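Long-range contact in alkyltransferase-like protein 1 (Schizosaccharomyces pombe, PDB 3GVA), which recognises O6-alkylguanine lesions in DNA, flips the damaged base into a hydrophobic pocket and presents it to nucleotide excision repair: residues G20-Y31 with N100-P108. Numbering follows the deposited sequence.
Sequences GKVSTYGEIARY and NLPEYMWKP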
loop_
_atom_site.group_PDB
_atom_site.type_symbol
_atom_site.label_atom_id
_atom_site.label_comp_id
_atom_site.label_asym_id
_atom_site.label_seq_id
_atom_site.Cartn_x
_atom_site.Cartn_y
_atom_site.Cartn_z
ATOM N N GLY A 20 -9.638 4.793 -4.574
ATOM C CA GLY A 20 -8.968 5.257 -5.779
ATOM C C GLY A 20 -7.632 5.946 -5.584
ATOM O O GLY A 20 -7.028 6.392 -6.550
ATOM N N LYS A 21 -7.166 6.043 -4.344
ATOM C CA LYS A 21 -5.880 6.675 -4.050
ATOM C C LYS A 21 -4.934 5.665 -3.406
ATOM O O LYS A 21 -5.356 4.588 -3.004
ATOM C CB LYS A 21 -6.078 7.863 -3.107
ATOM C CG LYS A 21 -6.887 9.008 -3.708
ATOM C CD LYS A 21 -6.131 9.675 -4.837
ATOM C CE LYS A 21 -6.936 10.803 -5.459
ATOM N NZ LYS A 21 -6.192 11.418 -6.598
ATOM N N VAL A 22 -3.653 6.007 -3.311
ATOM C CA VAL A 22 -2.687 5.099 -2.703
ATOM C C VAL A 22 -1.694 5.850 -1.833
ATOM O O VAL A 22 -1.643 7.081 -1.849
ATOM C CB VAL A 22 -1.885 4.292 -3.779
ATOM C CG1 VAL A 22 -2.847 3.539 -4.699
ATOM C CG2 VAL A 22 -0.982 5.221 -4.594
ATOM N N SER A 23 -0.908 5.110 -1.064
ATOM C CA SER A 23 0.106 5.723 -0.223
ATOM C C SER A 23 1.266 4.744 -0.090
ATOM O O SER A 23 1.256 3.674 -0.713
ATOM C CB SER A 23 -0.464 6.081 1.153
ATOM O OG SER A 23 0.427 6.942 1.845
ATOM N N THR A 24 2.268 5.109 0.706
ATOM C CA THR A 24 3.439 4.253 0.894
ATOM C C THR A 24 3.813 4.147 2.373
ATOM O O THR A 24 3.330 4.925 3.206
ATOM C CB THR A 24 4.658 4.809 0.131
ATOM O OG1 THR A 24 4.980 6.105 0.649
ATOM C CG2 THR A 24 4.357 4.936 -1.350
ATOM N N TYR A 25 4.681 3.193 2.695
ATOM C CA TYR A 25 5.119 3.007 4.070
ATOM C C TYR A 25 5.697 4.309 4.622
ATOM O O TYR A 25 5.391 4.712 5.747
ATOM C CB TYR A 25 6.192 1.915 4.166
ATOM C CG TYR A 25 5.744 0.530 3.747
ATOM C CD1 TYR A 25 4.399 0.169 3.778
ATOM C CD2 TYR A 25 6.673 -0.430 3.355
ATOM C CE1 TYR A 25 3.988 -1.116 3.426
ATOM C CE2 TYR A 25 6.277 -1.720 3.004
ATOM C CZ TYR A 25 4.932 -2.055 3.042
ATOM O OH TYR A 25 4.532 -3.326 2.699
ATOM N N GLY A 26 6.530 4.962 3.817
ATOM C CA GLY A 26 7.155 6.206 4.233
ATOM C C GLY A 26 6.166 7.324 4.482
ATOM O O GLY A 26 6.259 8.038 5.482
ATOM N N GLU A 27 5.219 7.484 3.565
ATOM C CA GLU A 27 4.203 8.521 3.691
ATOM C C GLU A 27 3.355 8.297 4.936
ATOM O O GLU A 27 3.072 9.231 5.686
ATOM C CB GLU A 27 3.300 8.529 2.454
ATOM C CG GLU A 27 3.955 9.064 1.202
ATOM C CD GLU A 27 4.262 10.546 1.304
ATOM O OE1 GLU A 27 5.454 10.908 1.365
ATOM O OE2 GLU A 27 3.307 11.348 1.332
ATOM N N ILE A 28 2.947 7.053 5.157
ATOM C CA ILE A 28 2.115 6.738 6.314
ATOM C C ILE A 28 2.873 6.997 7.608
ATOM O O ILE A 28 2.321 7.568 8.554
ATOM C CB ILE A 28 1.644 5.270 6.276
ATOM C CG1 ILE A 28 0.705 5.060 5.083
ATOM C CG2 ILE A 28 0.965 4.892 7.593
ATOM C CD1 ILE A 28 -0.608 5.838 5.155
ATOM N N ALA A 29 4.136 6.585 7.648
ATOM C CA ALA A 29 4.956 6.779 8.840
ATOM C C ALA A 29 5.055 8.259 9.186
ATOM O O ALA A 29 4.962 8.635 10.347
ATOM C CB ALA A 29 6.345 6.194 8.623
ATOM N N ARG A 30 5.234 9.099 8.173
ATOM C CA ARG A 30 5.328 10.537 8.391
ATOM C C ARG A 30 3.955 11.094 8.759
ATOM O O ARG A 30 3.845 12.058 9.524
ATOM C CB ARG A 30 5.868 11.235 7.133
ATOM C CG ARG A 30 7.347 10.962 6.841
ATOM C CD ARG A 30 7.875 11.805 5.670
ATOM N NE ARG A 30 7.497 11.291 4.350
ATOM C CZ ARG A 30 8.055 10.231 3.763
ATOM N NH1 ARG A 30 9.023 9.557 4.375
ATOM N NH2 ARG A 30 7.651 9.844 2.557
ATOM N N TYR A 31 2.909 10.472 8.227
ATOM C CA TYR A 31 1.545 10.907 8.503
ATOM C C TYR A 31 1.118 10.650 9.956
ATOM O O TYR A 31 0.400 11.457 10.543
ATOM C CB TYR A 31 0.565 10.206 7.562
ATOM C CG TYR A 31 -0.871 10.610 7.783
ATOM C CD1 TYR A 31 -1.295 11.910 7.530
ATOM C CD2 TYR A 31 -1.813 9.686 8.238
ATOM C CE1 TYR A 31 -2.621 12.284 7.720
ATOM C CE2 TYR A 31 -3.138 10.050 8.432
ATOM C CZ TYR A 31 -3.533 11.350 8.168
ATOM O OH TYR A 31 -4.846 11.712 8.338
ATOM N N ASN A 100 1.398 5.089 -12.153
ATOM C CA ASN A 100 1.978 6.417 -12.025
ATOM C C ASN A 100 1.665 6.929 -10.615
ATOM O O ASN A 100 0.568 7.426 -10.352
ATOM C CB ASN A 100 1.382 7.324 -13.113
ATOM C CG ASN A 100 1.865 8.751 -13.013
ATOM O OD1 ASN A 100 2.963 9.013 -12.525
ATOM N ND2 ASN A 100 1.049 9.687 -13.490
ATOM N N LEU A 101 2.632 6.795 -9.709
ATOM C CA LEU A 101 2.441 7.189 -8.309
ATOM C C LEU A 101 1.932 8.614 -8.066
ATOM O O LEU A 101 0.929 8.806 -7.382
ATOM C CB LEU A 101 3.733 6.952 -7.508
ATOM C CG LEU A 101 3.637 7.200 -5.992
ATOM C CD1 LEU A 101 2.636 6.234 -5.364
ATOM C CD2 LEU A 101 4.996 7.026 -5.350
ATOM N N PRO A 102 2.614 9.632 -8.616
ATOM C CA PRO A 102 2.150 11.009 -8.400
ATOM C C PRO A 102 0.695 11.243 -8.815
ATOM O O PRO A 102 0.008 12.098 -8.261
ATOM C CB PRO A 102 3.147 11.844 -9.212
ATOM C CG PRO A 102 3.667 10.879 -10.238
ATOM C CD PRO A 102 3.823 9.611 -9.450
ATOM N N GLU A 103 0.219 10.459 -9.771
ATOM C CA GLU A 103 -1.149 10.593 -10.239
ATOM C C GLU A 103 -2.198 10.065 -9.258
ATOM O O GLU A 103 -3.334 10.529 -9.266
ATOM C CB GLU A 103 -1.308 9.884 -11.583
ATOM C CG GLU A 103 -2.739 9.831 -12.111
ATOM C CD GLU A 103 -2.801 9.306 -13.529
ATOM O OE1 GLU A 103 -3.919 9.148 -14.071
ATOM O OE2 GLU A 103 -1.725 9.054 -14.105
ATOM N N TYR A 104 -1.828 9.098 -8.422
ATOM C CA TYR A 104 -2.782 8.526 -7.474
ATOM C C TYR A 104 -2.397 8.710 -6.009
ATOM O O TYR A 104 -3.166 8.362 -5.111
ATOM C CB TYR A 104 -2.979 7.031 -7.753
ATOM C CG TYR A 104 -3.502 6.731 -9.131
ATOM C CD1 TYR A 104 -2.633 6.523 -10.205
ATOM C CD2 TYR A 104 -4.872 6.662 -9.370
ATOM C CE1 TYR A 104 -3.126 6.249 -11.491
ATOM C CE2 TYR A 104 -5.376 6.394 -10.642
ATOM C CZ TYR A 104 -4.502 6.184 -11.696
ATOM O OH TYR A 104 -5.010 5.870 -12.934
ATOM N N MET A 105 -1.205 9.248 -5.777
ATOM C CA MET A 105 -0.712 9.492 -4.428
ATOM C C MET A 105 -1.727 10.262 -3.585
ATOM O O MET A 105 -2.232 11.303 -4.005
ATOM C CB MET A 105 0.582 10.301 -4.499
ATOM C CG MET A 105 1.114 10.732 -3.154
ATOM S SD MET A 105 1.961 9.397 -2.331
ATOM C CE MET A 105 3.625 9.779 -2.797
ATOM N N TRP A 106 -2.016 9.751 -2.393
ATOM C CA TRP A 106 -2.949 10.406 -1.487
ATOM C C TRP A 106 -2.280 11.623 -0.885
ATOM O O TRP A 106 -1.095 11.589 -0.562
ATOM C CB TRP A 106 -3.353 9.465 -0.350
ATOM C CG TRP A 106 -4.189 10.118 0.722
ATOM C CD1 TRP A 106 -5.235 10.979 0.535
ATOM C CD2 TRP A 106 -4.097 9.903 2.138
ATOM N NE1 TRP A 106 -5.804 11.306 1.744
ATOM C CE2 TRP A 106 -5.127 10.660 2.743
ATOM C CE3 TRP A 106 -3.249 9.141 2.953
ATOM C CZ2 TRP A 106 -5.332 10.676 4.128
ATOM C CZ3 TRP A 106 -3.452 9.157 4.335
ATOM C CH2 TRP A 106 -4.490 9.922 4.905
ATOM N N LYS A 107 -3.046 12.697 -0.736
ATOM C CA LYS A 107 -2.537 13.916 -0.133
ATOM C C LYS A 107 -3.433 14.290 1.048
ATOM O O LYS A 107 -4.503 14.883 0.875
ATOM C CB LYS A 107 -2.499 15.045 -1.164
ATOM C CG LYS A 107 -1.086 15.482 -1.521
ATOM C CD LYS A 107 -1.043 16.232 -2.840
ATOM C CE LYS A 107 -1.315 15.293 -4.004
ATOM N NZ LYS A 107 -0.346 14.156 -4.019
ATOM N N PRO A 108 -3.012 13.917 2.269
ATOM C CA PRO A 108 -3.747 14.195 3.510
ATOM C C PRO A 108 -4.266 15.637 3.578
ATOM O O PRO A 108 -5.501 15.823 3.675
ATOM C CB PRO A 108 -2.706 13.903 4.589
ATOM C CG PRO A 108 -1.926 12.764 3.982
ATOM C CD PRO A 108 -1.748 13.210 2.549
HETATM O O HOH W 1 0.232 9.665 0.921
#
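Val-22 and Met-105 form a single backbone bridge, in which Val-22 N donates to Tyr-104 O (3.0 Å) and Val-22 O accepts from Trp-106 N (2.8 Å). The first donor sits above the carbonyl plane of Tyr-104. Val-22 CG2 packs on Leu-101 CD1 at 3.8 Å, with Tyr-104 CB close by. Lys-21 bends at chi2 (-67°) and lays its CD against Tyr-104 O. The Tyr-104 ring brings CD2 to the carbonyl of Gly-20, which lies near the ring plane, while its hydroxyl bonds to Glu-88 N. Beyond the bridge, Trp-106 swings its indole toward helix 25-31, CG lying anti to N (chi1 173°). Its CH2 edge points at one face of the Tyr-31 ring, 3.7 Å from Tyr-31 CZ. This is an edge-to-face pair with planes at 66°. Pro-108 CB also meets Tyr-31, 3.5 Å from CE1. A serine in place of Tyr-31 would probably leave the Trp-106 edge and Pro-108 without their aromatic partner. One water joins Ser-23 OG to Trp-106 O. The side chains of Glu-27 and Met-105 cross at about a right angle, Glu-27 CG lying 4.1 Å from Met-105 SD. This ties the C-terminal tail to the loop before helix 25-31 and the helix side bearing Glu-27, Ile-28 and Tyr-31, in the HTH-clan DNA-binding domain of the MGMT family. That helix also carries Tyr-25, inferred to be required for phosphate rotation and nucleotide flipping.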